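Acyl-[acyl-carrier-protein]--UDP-N-acetylglucosamine O-acyltransferase (PDB 1J2Z) catalyses the transfer of a (3R)-hydroxyacyl chain from acyl carrier protein to UDP-N-acetylglucosamine, the first step of lipid A biosynthesis. Local coordinates at residues R216-R219 and S223-E226; K229-E234 and E243-I248. All blocks are in the same frame, centred on the assembly; numbering follows the deposited sequence.

Contact 1. Residues R216-R219 and S223-E226; sequences RLFR and SLRE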
loop_
_atom_site.group_PDB
_atom_site.type_symbol
_atom_site.label_atom_id
_atom_site.label_comp_id
_atom_site.label_asym_id
_atom_site.label_seq_id
_atom_site.Cartn_x
_atom_site.Cartn_y
_atom_site.Cartn_z
ATOM N N ARG A 216 -19.567 -10.787 30.898
ATOM C CA ARG A 216 -20.384 -9.945 31.763
ATOM C C ARG A 216 -20.271 -8.480 31.357
ATOM O O ARG A 216 -21.259 -7.744 31.380
ATOM C CB ARG A 216 -19.964 -10.124 33.224
ATOM C CG ARG A 216 -20.355 -11.481 33.790
ATOM C CD ARG A 216 -19.962 -11.638 35.249
ATOM N NE ARG A 216 -18.525 -11.826 35.423
ATOM C CZ ARG A 216 -17.739 -10.962 36.051
ATOM N NH1 ARG A 216 -18.260 -9.854 36.557
ATOM N NH2 ARG A 216 -16.439 -11.207 36.179
ATOM N N LEU A 217 -19.069 -8.066 30.967
ATOM C CA LEU A 217 -18.843 -6.685 30.554
ATOM C C LEU A 217 -19.646 -6.304 29.323
ATOM O O LEU A 217 -20.176 -5.190 29.238
ATOM C CB LEU A 217 -17.359 -6.444 30.263
ATOM C CG LEU A 217 -16.444 -6.206 31.463
ATOM C CD1 LEU A 217 -15.005 -6.067 30.984
ATOM C CD2 LEU A 217 -16.894 -4.953 32.210
ATOM N N PHE A 218 -19.740 -7.226 28.372
ATOM C CA PHE A 218 -20.455 -6.942 27.140
ATOM C C PHE A 218 -21.928 -7.307 27.092
ATOM O O PHE A 218 -22.482 -7.520 26.012
ATOM C CB PHE A 218 -19.719 -7.569 25.954
ATOM C CG PHE A 218 -18.444 -6.860 25.601
ATOM C CD1 PHE A 218 -17.210 -7.411 25.921
ATOM C CD2 PHE A 218 -18.480 -5.621 24.965
ATOM C CE1 PHE A 218 -16.031 -6.743 25.615
ATOM C CE2 PHE A 218 -17.305 -4.944 24.653
ATOM C CZ PHE A 218 -16.078 -5.508 24.980
ATOM N N ARG A 219 -22.569 -7.384 28.254
ATOM C CA ARG A 219 -23.999 -7.668 28.282
ATOM C C ARG A 219 -24.654 -6.392 27.764
ATOM O O ARG A 219 -24.159 -5.288 27.998
ATOM C CB ARG A 219 -24.465 -7.983 29.706
ATOM C CG ARG A 219 -24.149 -9.405 30.127
ATOM C CD ARG A 219 -24.374 -9.630 31.610
ATOM N NE ARG A 219 -24.073 -11.009 31.991
ATOM C CZ ARG A 219 -23.950 -11.431 33.245
ATOM N NH1 ARG A 219 -24.102 -10.577 34.250
ATOM N NH2 ARG A 219 -23.670 -12.705 33.494
ATOM N N SER A 223 -24.605 -0.340 30.519
ATOM C CA SER A 223 -23.599 0.128 29.572
ATOM C C SER A 223 -22.267 -0.525 29.918
ATOM O O SER A 223 -22.078 -1.014 31.033
ATOM C CB SER A 223 -23.449 1.648 29.647
ATOM O OG SER A 223 -22.871 2.043 30.878
ATOM N N LEU A 224 -21.353 -0.533 28.957
ATOM C CA LEU A 224 -20.036 -1.118 29.158
ATOM C C LEU A 224 -19.376 -0.396 30.330
ATOM O O LEU A 224 -18.813 -1.019 31.226
ATOM C CB LEU A 224 -19.188 -0.928 27.897
ATOM C CG LEU A 224 -18.003 -1.855 27.622
ATOM C CD1 LEU A 224 -17.192 -1.276 26.473
ATOM C CD2 LEU A 224 -17.139 -2.002 28.849
ATOM N N ARG A 225 -19.460 0.929 30.311
ATOM C CA ARG A 225 -18.868 1.754 31.357
ATOM C C ARG A 225 -19.380 1.393 32.747
ATOM O O ARG A 225 -18.592 1.223 33.679
ATOM C CB ARG A 225 -19.134 3.232 31.057
ATOM C CG ARG A 225 -18.764 4.198 32.174
ATOM C CD ARG A 225 -18.764 5.631 31.654
ATOM N NE ARG A 225 -17.581 5.894 30.843
ATOM C CZ ARG A 225 -16.416 6.309 31.332
ATOM N NH1 ARG A 225 -16.276 6.521 32.633
ATOM N NH2 ARG A 225 -15.384 6.496 30.523
ATOM N N GLU A 226 -20.697 1.272 32.888
ATOM C CA GLU A 226 -21.277 0.929 34.179
ATOM C C GLU A 226 -20.852 -0.461 34.639
ATOM O O GLU A 226 -20.592 -0.674 35.819
ATOM C CB GLU A 226 -22.804 1.019 34.122
ATOM C CG GLU A 226 -23.336 2.442 33.998
ATOM C CD GLU A 226 -22.787 3.374 35.073
ATOM O OE1 GLU A 226 -21.854 4.156 34.782
ATOM O OE2 GLU A 226 -23.282 3.319 36.218
#
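L217, in the last turn of helix 204-217, meets L224, in the first turn of helix 224-234, where the chain passes from one helix to the next. Their CA atoms are the nearest such pair between the segments, L217 CA lying 5.9 Å from L224 CA. L217 O lies 4.1 Å from L224 CA, and the side chains touch more loosely, with L217 CD2 4.5 Å from L224 CD2. Both leucines also reach I248 of helix 239-250, so their methyl groups belong to a small apolar cluster shared by three helices. These are helices of the C-terminal domain that follows the left-handed beta-helix of LpxA, and this contact joins two consecutive ones around a short connection. F218 is the first residue to leave helical geometry. It starts out away from 223-226, yet its ring, set beside the backbone N and anti to the carbonyl carbon (chi1 -72°), comes back alongside L224. The two side chains run in the same direction, and F218 CE2 meets L224 CD1 at 4.1 Å, the methyl standing obliquely to the ring. Across the connection, S223 is the N-cap of the second helix: S223 OG accepts a nearly straight bond from E226 N (3.1 Å, 163°), capping the first turn, to which L224 belongs.

Contact 2. Residues K229-E234 and E243-I248; sequences KLELEE and EICSFI
C245 points from helix 239-250 toward helix 224-234, and E231 and L232 point back toward its helix, so that the cysteine is met by two neighbouring residues at once. Its two side-chain atoms divide the work. CB takes the leucine: L232 CG lies 3.6 Å from C245 CB, and the CD2 branch of L232 comes almost as near, at 3.7 Å from the same atom. The sulfur takes the glutamate, with C245 SG 3.6 Å from E231 CB and 3.9 Å from E231 CG, contacts with the aliphatic stem alone. Beyond that stem the E231 chain bends at chi2 (57°), which carries the carboxylate away from 243-248; there OE2 forms a salt bridge with R216 of helix 204-217, modelled shorter than usual and so of doubtful exact length, and the arginine probably balances the charge of this buried residue. L232 CA and C245 CA are 6.9 Å apart. V241 and L249, from the same helix as C245, also touch L232, while A228 lies against C245 from the other helix. This is close, mainly apolar helix-helix packing within the C-terminal helical domain of an LpxA acyltransferase, joining helices 224-234 and 239-250 away from the substrate-binding residues.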
loop_
_atom_site.group_PDB
_atom_site.type_symbol
_atom_site.label_atom_id
_atom_site.label_comp_id
_atom_site.label_asym_id
_atom_site.label_seq_id
_atom_site.Cartn_x
_atom_site.Cartn_y
_atom_site.Cartn_z
ATOM N N LYS A 229 -17.185 -0.239 35.877
ATOM C CA LYS A 229 -17.076 0.362 37.201
ATOM C C LYS A 229 -17.512 -0.626 38.279
ATOM O O LYS A 229 -16.867 -0.745 39.320
ATOM C CB LYS A 229 -17.913 1.645 37.267
ATOM C CG LYS A 229 -17.473 2.688 36.250
ATOM C CD LYS A 229 -17.959 4.089 36.574
ATOM C CE LYS A 229 -19.459 4.216 36.445
ATOM N NZ LYS A 229 -19.877 5.644 36.550
ATOM N N LEU A 230 -18.600 -1.344 38.023
ATOM C CA LEU A 230 -19.092 -2.328 38.977
ATOM C C LEU A 230 -18.088 -3.458 39.130
ATOM O O LEU A 230 -17.912 -4.009 40.216
ATOM C CB LEU A 230 -20.435 -2.898 38.514
ATOM C CG LEU A 230 -21.650 -1.988 38.697
ATOM C CD1 LEU A 230 -22.868 -2.606 38.022
ATOM C CD2 LEU A 230 -21.906 -1.786 40.188
ATOM N N GLU A 231 -17.426 -3.795 38.031
ATOM C CA GLU A 231 -16.440 -4.862 38.022
ATOM C C GLU A 231 -15.250 -4.498 38.910
ATOM O O GLU A 231 -14.664 -5.359 39.567
ATOM C CB GLU A 231 -15.976 -5.109 36.588
ATOM C CG GLU A 231 -15.565 -6.533 36.303
ATOM C CD GLU A 231 -16.671 -7.522 36.613
ATOM O OE1 GLU A 231 -17.813 -7.306 36.163
ATOM O OE2 GLU A 231 -16.394 -8.520 37.304
ATOM N N LEU A 232 -14.899 -3.217 38.922
ATOM C CA LEU A 232 -13.790 -2.730 39.730
ATOM C C LEU A 232 -14.155 -2.749 41.214
ATOM O O LEU A 232 -13.283 -2.862 42.079
ATOM C CB LEU A 232 -13.421 -1.311 39.301
ATOM C CG LEU A 232 -12.759 -1.195 37.927
ATOM C CD1 LEU A 232 -12.841 0.239 37.433
ATOM C CD2 LEU A 232 -11.309 -1.668 38.013
ATOM N N GLU A 233 -15.448 -2.636 41.500
ATOM C CA GLU A 233 -15.931 -2.652 42.874
ATOM C C GLU A 233 -15.963 -4.081 43.407
ATOM O O GLU A 233 -15.429 -4.365 44.479
ATOM C CB GLU A 233 -17.336 -2.045 42.949
ATOM C CG GLU A 233 -17.381 -0.542 42.717
ATOM C CD GLU A 233 -18.800 0.005 42.675
ATOM O OE1 GLU A 233 -19.575 -0.261 43.619
ATOM O OE2 GLU A 233 -19.138 0.708 41.698
ATOM N N GLU A 234 -16.585 -4.977 42.646
ATOM C CA GLU A 234 -16.700 -6.373 43.045
ATOM C C GLU A 234 -15.380 -7.131 42.978
ATOM O O GLU A 234 -15.307 -8.293 43.374
ATOM C CB GLU A 234 -17.743 -7.083 42.175
ATOM C CG GLU A 234 -19.133 -6.462 42.242
ATOM C CD GLU A 234 -20.189 -7.302 41.540
ATOM O OE1 GLU A 234 -20.013 -7.609 40.340
ATOM O OE2 GLU A 234 -21.198 -7.652 42.190
ATOM N N GLU A 243 -6.636 -4.002 34.813
ATOM C CA GLU A 243 -6.056 -3.766 33.499
ATOM C C GLU A 243 -7.118 -3.543 32.427
ATOM O O GLU A 243 -7.028 -2.614 31.630
ATOM C CB GLU A 243 -5.188 -4.960 33.111
ATOM C CG GLU A 243 -4.409 -4.778 31.833
ATOM C CD GLU A 243 -3.513 -5.964 31.543
ATOM O OE1 GLU A 243 -2.723 -5.886 30.577
ATOM O OE2 GLU A 243 -3.604 -6.973 32.280
ATOM N N ILE A 244 -8.128 -4.405 32.423
ATOM C CA ILE A 244 -9.200 -4.335 31.439
ATOM C C ILE A 244 -10.201 -3.205 31.664
ATOM O O ILE A 244 -10.484 -2.428 30.754
ATOM C CB ILE A 244 -9.951 -5.681 31.383
ATOM C CG1 ILE A 244 -8.996 -6.767 30.885
ATOM C CG2 ILE A 244 -11.173 -5.574 30.483
ATOM C CD1 ILE A 244 -9.564 -8.161 30.897
ATOM N N CYS A 245 -10.730 -3.109 32.878
ATOM C CA CYS A 245 -11.719 -2.085 33.182
ATOM C C CYS A 245 -11.196 -0.653 33.190
ATOM O O CYS A 245 -11.890 0.263 32.744
ATOM C CB CYS A 245 -12.403 -2.412 34.510
ATOM S SG CYS A 245 -13.267 -3.990 34.443
ATOM N N SER A 246 -9.984 -0.440 33.689
ATOM C CA SER A 246 -9.446 0.918 33.704
ATOM C C SER A 246 -9.197 1.355 32.263
ATOM O O SER A 246 -9.340 2.532 31.927
ATOM C CB SER A 246 -8.143 0.982 34.506
ATOM O OG SER A 246 -7.110 0.275 33.852
ATOM N N PHE A 247 -8.826 0.403 31.409
ATOM C CA PHE A 247 -8.589 0.707 29.996
ATOM C C PHE A 247 -9.896 1.217 29.392
ATOM O O PHE A 247 -9.934 2.259 28.734
ATOM C CB PHE A 247 -8.148 -0.550 29.238
ATOM C CG PHE A 247 -7.943 -0.324 27.762
ATOM C CD1 PHE A 247 -6.799 0.310 27.295
ATOM C CD2 PHE A 247 -8.915 -0.715 26.843
ATOM C CE1 PHE A 247 -6.622 0.555 25.936
ATOM C CE2 PHE A 247 -8.750 -0.474 25.478
ATOM C CZ PHE A 247 -7.601 0.163 25.024
ATOM N N ILE A 248 -10.965 0.468 29.636
ATOM C CA ILE A 248 -12.291 0.801 29.137
ATOM C C ILE A 248 -12.784 2.170 29.591
ATOM O O ILE A 248 -13.259 2.961 28.778
ATOM C CB ILE A 248 -13.317 -0.273 29.570
ATOM C CG1 ILE A 248 -13.038 -1.576 28.822
ATOM C CG2 ILE A 248 -14.735 0.211 29.308
ATOM C CD1 ILE A 248 -13.874 -2.761 29.301
#

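Overall arrangement
Helix 224-234 takes part in both contacts, meeting helix 204-217 through its first turn in contact 1 and helix 239-250 through its later turns in contact 2. Their centres lie 10 Å apart. Contact 1 is partly buried and sits where the chain passes between consecutive helices; contact 2 is buried and lies between the facing sides of two helices. Both are mostly apolar, but contact 2 has a buried glutamate as its polar element. The two join into one cluster: L224 and L217 of contact 1 both pack on I248 of contact 2, L217 also on I244, and R216 of contact 1 pairs with E231 of contact 2.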